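Local coordinates for PUA domain-containing protein (Pyrococcus horikoshii, PDB 3D79) that is of unknown function but carries a PUA domain and, as in relatives with this domain, probably binds RNA, at residues Lys48-Asp53 with Ile58-Asp63; Arg95-Asp100 with Glu123-Gly128; Lys152-Lys155 with Lys161-Lys164. All blocks are in the same frame, centred on the assembly; numbering follows the deposited sequence.

In the fold
From the N terminus, interaction 1 comes first: 48-53 and 58-63 are the two arms of a beta hairpin in the antiparallel sheet of the Pre-PUA-like region, and the contact closes the short connection of the hairpin. The chain then runs on to the PUA domain, where interaction 2 closes a larger loop, bringing 123-128 back onto the start of strand 96-99. Interaction 3 follows, joining helix 151-156 to strand 161-165 across a short connection. The three lie in series, none nested or crossed. Interactions 2 and 3 have centres about 7 Å apart and meet through Val97 against Met154 and Val163, and through a Glu123-Lys155 salt bridge; interaction 1 lies on the opposite side of the chain's centre, touching neither.

Interaction 1 of 3, residues Lys48-Asp53 with Ile58-Asp63; sequences KVAEFD and IILVND
Ala50 O receives the backbone N of Ile58 at 2.7 Å, the shortest of the four backbone bonds between the segments. The return bond, Ala50 N to Ile58 O, completes this hydrogen-bonded pair, and a second reciprocal pair joins Lys48 and Leu60. Between them lies the non-hydrogen-bonded pair Val49-Ile59, with CA atoms 4.6 Å apart, where the CA of Val49 approaches Ile58 O and the CA of Ile59 approaches Lys48 O in weaker CA-H...O contacts. This is the register of an antiparallel beta hairpin, strands 47-51 and 56-61, whose turn end carries a classic beta bulge: Phe52 and Asp53 together stand opposite the single residue Thr56. On the sheet face of Val49 and Ile59, the branched residues suit a strand; Val49 CG2, anti to its own backbone N, meets Ile59 CD1 at 3.7 Å, and Arg69 and Phe67 of strand 64-70 adjoin this pair. The other face carries Lys48, Ala50, Ile58 and Leu60. Ala50 CB packs against Leu60 CD1 at 4.0 Å, a close fit for a small residue, while Ile58 CG1 lies against Phe52 CB at 4.1 Å; helix 172-177 covers Phe52 and Ile58, with Ile173 touching both. Lysine suits position 48 because its long chain, extended beyond CG, reaches past the strand to Asp63. There NZ meets Asp63 OD1 at 2.8 Å in a salt bridge that uses the syn lone pair, on the side of the other carboxylate oxygen. A water joins the same two groups weakly, 3.3 Å from Lys48 NZ and 3.1 Å from Asp63 OD2.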
loop_
_atom_site.group_PDB
_atom_site.type_symbol
_atom_site.label_atom_id
_atom_site.label_comp_id
_atom_site.label_asym_id
_atom_site.label_seq_id
_atom_site.Cartn_x
_atom_site.Cartn_y
_atom_site.Cartn_z
ATOM N N LYS A 48 13.389 -2.509 -12.100
ATOM C CA LYS A 48 13.561 -3.934 -12.324
ATOM C C LYS A 48 12.394 -4.685 -11.704
ATOM O O LYS A 48 11.714 -4.168 -10.816
ATOM C CB LYS A 48 14.887 -4.412 -11.719
ATOM C CG LYS A 48 16.131 -3.905 -12.443
ATOM C CD LYS A 48 17.384 -4.255 -11.664
ATOM C CE LYS A 48 18.584 -3.453 -12.145
ATOM N NZ LYS A 48 19.714 -3.569 -11.183
ATOM N N VAL A 49 12.153 -5.900 -12.178
ATOM C CA VAL A 49 11.097 -6.728 -11.601
ATOM C C VAL A 49 11.655 -8.078 -11.167
ATOM O O VAL A 49 12.415 -8.713 -11.907
ATOM C CB VAL A 49 9.881 -6.886 -12.558
ATOM C CG1 VAL A 49 10.306 -7.446 -13.914
ATOM C CG2 VAL A 49 8.785 -7.746 -11.920
ATOM N N ALA A 50 11.287 -8.485 -9.955
ATOM C CA ALA A 50 11.627 -9.800 -9.421
ATOM C C ALA A 50 10.352 -10.564 -9.101
ATOM O O ALA A 50 9.339 -9.974 -8.727
ATOM C CB ALA A 50 12.484 -9.664 -8.181
ATOM N N GLU A 51 10.395 -11.881 -9.265
ATOM C CA GLU A 51 9.242 -12.706 -8.944
ATOM C C GLU A 51 9.235 -13.050 -7.463
ATOM O O GLU A 51 10.254 -13.470 -6.912
ATOM C CB GLU A 51 9.231 -13.989 -9.785
ATOM C CG GLU A 51 8.019 -14.873 -9.532
ATOM C CD GLU A 51 8.006 -16.122 -10.390
ATOM O OE1 GLU A 51 7.783 -16.003 -11.611
ATOM O OE2 GLU A 51 8.206 -17.223 -9.835
ATOM N N PHE A 52 8.088 -12.851 -6.818
ATOM C CA PHE A 52 7.879 -13.403 -5.486
ATOM C C PHE A 52 7.199 -14.768 -5.614
ATOM O O PHE A 52 7.698 -15.762 -5.094
ATOM C CB PHE A 52 7.051 -12.472 -4.599
ATOM C CG PHE A 52 6.692 -13.082 -3.274
ATOM C CD1 PHE A 52 7.629 -13.135 -2.244
ATOM C CD2 PHE A 52 5.429 -13.631 -3.063
ATOM C CE1 PHE A 52 7.309 -13.716 -1.021
ATOM C CE2 PHE A 52 5.104 -14.220 -1.849
ATOM C CZ PHE A 52 6.043 -14.256 -0.826
ATOM N N ASP A 53 6.050 -14.795 -6.283
ATOM C CA ASP A 53 5.392 -16.058 -6.650
ATOM C C ASP A 53 4.677 -15.930 -7.992
ATOM O O ASP A 53 4.892 -14.960 -8.716
ATOM C CB ASP A 53 4.478 -16.588 -5.527
ATOM C CG ASP A 53 3.230 -15.744 -5.307
ATOM O OD1 ASP A 53 2.805 -14.983 -6.205
ATOM O OD2 ASP A 53 2.651 -15.870 -4.210
ATOM N N ILE A 58 7.660 -8.213 -7.458
ATOM C CA ILE A 58 8.233 -7.100 -6.702
ATOM C C ILE A 58 8.915 -6.154 -7.692
ATOM O O ILE A 58 9.736 -6.578 -8.503
ATOM C CB ILE A 58 9.252 -7.607 -5.634
ATOM C CG1 ILE A 58 8.608 -8.642 -4.691
ATOM C CG2 ILE A 58 9.910 -6.438 -4.856
ATOM C CD1 ILE A 58 7.375 -8.159 -3.928
ATOM N N ILE A 59 8.545 -4.881 -7.645
ATOM C CA ILE A 59 9.145 -3.884 -8.526
ATOM C C ILE A 59 10.183 -3.099 -7.731
ATOM O O ILE A 59 9.861 -2.511 -6.695
ATOM C CB ILE A 59 8.094 -2.908 -9.106
ATOM C CG1 ILE A 59 6.944 -3.664 -9.796
ATOM C CG2 ILE A 59 8.760 -1.886 -10.048
ATOM C CD1 ILE A 59 7.349 -4.422 -11.054
ATOM N N LEU A 60 11.419 -3.103 -8.229
ATOM C CA LEU A 60 12.533 -2.411 -7.594
ATOM C C LEU A 60 12.856 -1.132 -8.347
ATOM O O LEU A 60 12.902 -1.131 -9.576
ATOM C CB LEU A 60 13.775 -3.307 -7.537
ATOM C CG LEU A 60 13.660 -4.583 -6.687
ATOM C CD1 LEU A 60 13.238 -5.767 -7.551
ATOM C CD2 LEU A 60 14.970 -4.878 -5.959
ATOM N N VAL A 61 13.063 -0.051 -7.603
ATOM C CA VAL A 61 13.439 1.237 -8.183
ATOM C C VAL A 61 14.835 1.563 -7.675
ATOM O O VAL A 61 15.033 1.750 -6.474
ATOM C CB VAL A 61 12.447 2.355 -7.802
ATOM C CG1 VAL A 61 12.830 3.662 -8.481
ATOM C CG2 VAL A 61 11.028 1.963 -8.195
ATOM N N ASN A 62 15.795 1.612 -8.597
ATOM C CA ASN A 62 17.214 1.760 -8.254
ATOM C C ASN A 62 17.619 0.798 -7.132
ATOM O O ASN A 62 18.219 1.195 -6.122
ATOM C CB ASN A 62 17.548 3.223 -7.935
ATOM C CG ASN A 62 17.145 4.163 -9.058
ATOM O OD1 ASN A 62 17.317 3.850 -10.239
ATOM N ND2 ASN A 62 16.600 5.317 -8.695
ATOM N N ASP A 63 17.240 -0.465 -7.337
ATOM C CA ASP A 63 17.549 -1.612 -6.472
ATOM C C ASP A 63 16.837 -1.674 -5.113
ATOM O O ASP A 63 17.085 -2.590 -4.322
ATOM C CB ASP A 63 19.069 -1.814 -6.341
ATOM C CG ASP A 63 19.742 -1.982 -7.686
ATOM O OD1 ASP A 63 19.378 -2.922 -8.432
ATOM O OD2 ASP A 63 20.632 -1.163 -8.004
HETATM O O HOH W 1 19.014 -0.370 -10.491
#

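Interaction 2 of 3, residues Arg95-Asp100 with Glu123-Gly128; sequences RRVVVD and EGIKEG
Ile125 reaches across to the first residues of strand 96-99 with the longer branch of its side chain. Its CD1 lies 3.2 Å from Arg96 O, a close approach of a methyl to a carbonyl oxygen, and also meets Val97 CG2 at 4.1 Å, the two side chains crossing at about a right angle. Further back along the same branch, Ile125 CG1 rests 3.9 Å from Arg95 CA and 4.1 Å from Arg95 CD, and thus against the apolar part of the arginine. The placing of CG1 anti to the carbonyl carbon of Ile125 (chi1 -69°), followed by an extended chi2 of 161°, carries CD1 across to the strand. Isoleucine suits this buried place, offering a long apolar arm and a second branch on one residue; an alanine here would probably open a gap beside Val97 and leave the aliphatic part of Arg95 without its cover. No hydrogen bond joins the two segments, and the polar groups are held from outside them. Arg95, bent at chi2 (-59°), turns its guanidinium to Phe130 O through NH1, while its backbone N is bound by Asp122. Arg96 gives NH1 to Trp93 O and forms a salt bridge through NE with Asp120. The loop 123-128 leads from strand 118-121 to strand 130-135, the two neighbours of strand 96-99 in the PUA sheet, and Ile125 packs against the beginning of strand 96-99, Val131 of strand 130-135 and Ala147 of strand 141-147.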
loop_
_atom_site.group_PDB
_atom_site.type_symbol
_atom_site.label_atom_id
_atom_site.label_comp_id
_atom_site.label_asym_id
_atom_site.label_seq_id
_atom_site.Cartn_x
_atom_site.Cartn_y
_atom_site.Cartn_z
ATOM N N ARG A 95 -5.466 7.456 0.202
ATOM C CA ARG A 95 -5.629 5.994 0.247
ATOM C C ARG A 95 -5.341 5.367 1.613
ATOM O O ARG A 95 -5.161 4.157 1.715
ATOM C CB ARG A 95 -4.804 5.294 -0.845
ATOM C CG ARG A 95 -5.152 5.704 -2.270
ATOM C CD ARG A 95 -6.619 5.423 -2.600
ATOM N NE ARG A 95 -6.958 5.740 -3.989
ATOM C CZ ARG A 95 -6.844 4.898 -5.014
ATOM N NH1 ARG A 95 -6.378 3.664 -4.839
ATOM N NH2 ARG A 95 -7.188 5.306 -6.230
ATOM N N ARG A 96 -5.316 6.195 2.655
ATOM C CA ARG A 96 -5.079 5.723 4.015
ATOM C C ARG A 96 -6.323 5.115 4.652
ATOM O O ARG A 96 -7.455 5.560 4.430
ATOM C CB ARG A 96 -4.577 6.866 4.913
ATOM C CG ARG A 96 -5.693 7.774 5.407
ATOM C CD ARG A 96 -5.164 8.958 6.202
ATOM N NE ARG A 96 -6.238 9.895 6.535
ATOM C CZ ARG A 96 -6.714 10.827 5.712
ATOM N NH1 ARG A 96 -6.221 10.964 4.483
ATOM N NH2 ARG A 96 -7.702 11.621 6.111
ATOM N N VAL A 97 -6.073 4.088 5.452
ATOM C CA VAL A 97 -7.049 3.545 6.390
ATOM C C VAL A 97 -6.341 3.520 7.735
ATOM O O VAL A 97 -5.349 2.811 7.910
ATOM C CB VAL A 97 -7.498 2.128 5.976
ATOM C CG1 VAL A 97 -8.460 1.560 7.009
ATOM C CG2 VAL A 97 -8.142 2.168 4.588
ATOM N N VAL A 98 -6.824 4.332 8.675
ATOM C CA VAL A 98 -6.165 4.468 9.977
ATOM C C VAL A 98 -6.914 3.656 11.026
ATOM O O VAL A 98 -8.125 3.819 11.177
ATOM C CB VAL A 98 -6.084 5.946 10.425
ATOM C CG1 VAL A 98 -5.155 6.074 11.617
ATOM C CG2 VAL A 98 -5.586 6.815 9.268
ATOM N N VAL A 99 -6.185 2.794 11.734
ATOM C CA VAL A 99 -6.778 1.906 12.747
ATOM C C VAL A 99 -6.302 2.205 14.171
ATOM O O VAL A 99 -5.216 2.772 14.376
ATOM C CB VAL A 99 -6.547 0.391 12.427
ATOM C CG1 VAL A 99 -7.166 0.018 11.086
ATOM C CG2 VAL A 99 -5.075 0.017 12.480
ATOM N N ASP A 100 -7.127 1.821 15.144
ATOM C CA ASP A 100 -6.775 1.959 16.558
ATOM C C ASP A 100 -5.799 0.872 17.013
ATOM O O ASP A 100 -5.545 -0.084 16.278
ATOM C CB ASP A 100 -8.019 2.064 17.472
ATOM C CG ASP A 100 -8.962 0.847 17.400
ATOM O OD1 ASP A 100 -8.548 -0.280 17.053
ATOM O OD2 ASP A 100 -10.151 1.031 17.744
ATOM N N GLU A 123 -11.450 9.980 2.460
ATOM C CA GLU A 123 -12.801 10.009 1.881
ATOM C C GLU A 123 -12.796 9.830 0.356
ATOM O O GLU A 123 -13.830 9.540 -0.249
ATOM C CB GLU A 123 -13.545 11.278 2.299
ATOM C CG GLU A 123 -13.781 11.363 3.809
ATOM C CD GLU A 123 -15.054 12.103 4.183
ATOM O OE1 GLU A 123 -15.798 12.533 3.273
ATOM O OE2 GLU A 123 -15.310 12.250 5.400
ATOM N N GLY A 124 -11.618 9.968 -0.252
ATOM C CA GLY A 124 -11.453 9.748 -1.687
ATOM C C GLY A 124 -11.503 8.286 -2.096
ATOM O O GLY A 124 -11.680 7.975 -3.276
ATOM N N ILE A 125 -11.348 7.389 -1.120
ATOM C CA ILE A 125 -11.365 5.942 -1.348
ATOM C C ILE A 125 -12.732 5.457 -1.844
ATOM O O ILE A 125 -13.769 5.793 -1.263
ATOM C CB ILE A 125 -10.988 5.150 -0.050
ATOM C CG1 ILE A 125 -9.516 5.349 0.316
ATOM C CG2 ILE A 125 -11.275 3.658 -0.206
ATOM C CD1 ILE A 125 -9.193 5.001 1.767
ATOM N N LYS A 126 -12.719 4.677 -2.922
ATOM C CA LYS A 126 -13.914 3.983 -3.410
ATOM C C LYS A 126 -13.732 2.483 -3.258
ATOM O O LYS A 126 -12.603 1.993 -3.242
ATOM C CB LYS A 126 -14.154 4.295 -4.886
ATOM C CG LYS A 126 -14.569 5.732 -5.169
ATOM C CD LYS A 126 -15.145 5.869 -6.579
ATOM C CE LYS A 126 -14.071 5.808 -7.656
ATOM N NZ LYS A 126 -13.249 7.051 -7.703
ATOM N N GLU A 127 -14.843 1.750 -3.157
ATOM C CA GLU A 127 -14.793 0.286 -3.159
ATOM C C GLU A 127 -13.946 -0.181 -4.331
ATOM O O GLU A 127 -14.102 0.322 -5.445
ATOM C CB GLU A 127 -16.197 -0.316 -3.282
ATOM C CG GLU A 127 -17.090 -0.099 -2.078
ATOM C CD GLU A 127 -18.392 -0.890 -2.152
ATOM O OE1 GLU A 127 -18.481 -1.835 -2.966
ATOM O OE2 GLU A 127 -19.322 -0.572 -1.378
ATOM N N GLY A 128 -13.040 -1.119 -4.072
ATOM C CA GLY A 128 -12.176 -1.672 -5.111
ATOM C C GLY A 128 -10.799 -1.042 -5.180
ATOM O O GLY A 128 -9.884 -1.623 -5.767
#

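Interaction 3 of 3, residues Lys152-Lys155 with Lys161-Lys164; sequences KVMK and KAVK
Met154 in the helical segment 152-155 comes nearest to Ala162 in the strand 161-164, their CA atoms 6.4 Å apart, and no hydrogen bond passes between the two backbones. Ala162 is helix-like in its backbone angles (phi -103°, psi -38°), a break in the extended strand: two residues, Ala162 and Val163, are set against one, Val113, on the adjoining strand, a classic beta bulge. Side chains carry most of this contact, with one backbone oxygen. Ala162 points its methyl toward the helix, where Met154 CG meets Ala162 CB at 4.2 Å; a residue this small lets the helix come near the bulged strand. Met154 reaches farther. With CG anti to its carbonyl carbon (chi1 -69°) and the chain extended beyond it, the thioether runs past Ala162 until CE lies 3.5 Å from Ala162 O and 3.9 Å from Val163 CG2. That methyl therefore touches both a backbone oxygen and a branched apolar side chain, and the methionine crosses Val163 at about a right angle. An unbranched, flexible, apolar chain suits this buried place, since its end can reach both Ala162 O and Val163. At Val163 a beta-branched, apolar residue suits an extended, buried strand position and gives CG2 to Met154, with Val97 and Val113 also beside it. Beyond the two segments, Ile118 touches both Met154 and Ala162, while Ala121 and Val97 adjoin the methionine. Lys155 of the helix forms a salt bridge with Glu123. A short helix laid by one apolar side chain against a bulged strand of a curled, mixed beta sheet is consistent with the PUA domain to which both segments belong.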
loop_
_atom_site.group_PDB
_atom_site.type_symbol
_atom_site.label_atom_id
_atom_site.label_comp_id
_atom_site.label_asym_id
_atom_site.label_seq_id
_atom_site.Cartn_x
_atom_site.Cartn_y
_atom_site.Cartn_z
ATOM N N LYS A 152 -15.736 7.144 3.031
ATOM C CA LYS A 152 -16.833 7.711 3.818
ATOM C C LYS A 152 -17.538 6.646 4.653
ATOM O O LYS A 152 -17.812 6.853 5.838
ATOM C CB LYS A 152 -17.846 8.403 2.906
ATOM C CG LYS A 152 -17.374 9.747 2.360
ATOM C CD LYS A 152 -18.401 10.364 1.406
ATOM C CE LYS A 152 -19.651 10.839 2.136
ATOM N NZ LYS A 152 -19.430 12.104 2.902
ATOM N N VAL A 153 -17.829 5.509 4.025
ATOM C CA VAL A 153 -18.518 4.416 4.710
ATOM C C VAL A 153 -17.635 3.824 5.815
ATOM O O VAL A 153 -18.124 3.498 6.901
ATOM C CB VAL A 153 -19.041 3.352 3.707
ATOM C CG1 VAL A 153 -19.500 2.091 4.429
ATOM C CG2 VAL A 153 -20.186 3.937 2.882
ATOM N N MET A 154 -16.329 3.730 5.551
ATOM C CA MET A 154 -15.365 3.280 6.561
ATOM C C MET A 154 -15.401 4.131 7.831
ATOM O O MET A 154 -15.249 3.606 8.933
ATOM C CB MET A 154 -13.938 3.278 6.003
ATOM C CG MET A 154 -13.656 2.233 4.946
ATOM S SD MET A 154 -11.886 2.215 4.589
ATOM C CE MET A 154 -11.842 1.180 3.121
ATOM N N LYS A 155 -15.587 5.441 7.669
ATOM C CA LYS A 155 -15.649 6.362 8.803
ATOM C C LYS A 155 -16.980 6.310 9.559
ATOM O O LYS A 155 -17.028 6.579 10.762
ATOM C CB LYS A 155 -15.363 7.794 8.335
ATOM C CG LYS A 155 -13.919 8.002 7.886
ATOM C CD LYS A 155 -13.723 9.360 7.209
ATOM C CE LYS A 155 -13.764 10.495 8.218
ATOM N NZ LYS A 155 -13.768 11.828 7.542
ATOM N N LYS A 161 -16.682 -5.847 7.204
ATOM C CA LYS A 161 -15.289 -5.878 6.738
ATOM C C LYS A 161 -14.993 -4.697 5.822
ATOM O O LYS A 161 -15.727 -4.440 4.853
ATOM C CB LYS A 161 -14.948 -7.183 6.011
ATOM C CG LYS A 161 -13.424 -7.410 5.911
ATOM C CD LYS A 161 -13.036 -8.717 5.203
ATOM C CE LYS A 161 -13.321 -9.949 6.068
ATOM N NZ LYS A 161 -12.819 -9.847 7.467
ATOM N N ALA A 162 -13.893 -4.007 6.118
ATOM C CA ALA A 162 -13.545 -2.775 5.423
ATOM C C ALA A 162 -12.447 -2.934 4.379
ATOM O O ALA A 162 -12.494 -2.290 3.328
ATOM C CB ALA A 162 -13.156 -1.716 6.428
ATOM N N VAL A 163 -11.452 -3.764 4.675
ATOM C CA VAL A 163 -10.312 -3.941 3.766
ATOM C C VAL A 163 -9.911 -5.402 3.657
ATOM O O VAL A 163 -9.672 -6.055 4.670
ATOM C CB VAL A 163 -9.068 -3.132 4.232
ATOM C CG1 VAL A 163 -7.892 -3.321 3.268
ATOM C CG2 VAL A 163 -9.399 -1.646 4.383
ATOM N N LYS A 164 -9.841 -5.902 2.423
ATOM C CA LYS A 164 -9.245 -7.206 2.151
ATOM C C LYS A 164 -7.735 -7.034 2.049
ATOM O O LYS A 164 -7.241 -6.467 1.070
ATOM C CB LYS A 164 -9.806 -7.806 0.848
ATOM C CG LYS A 164 -9.338 -9.233 0.565
ATOM C CD LYS A 164 -10.039 -10.209 1.515
ATOM C CE LYS A 164 -9.309 -11.522 1.589
ATOM N NZ LYS A 164 -9.710 -12.290 2.793
#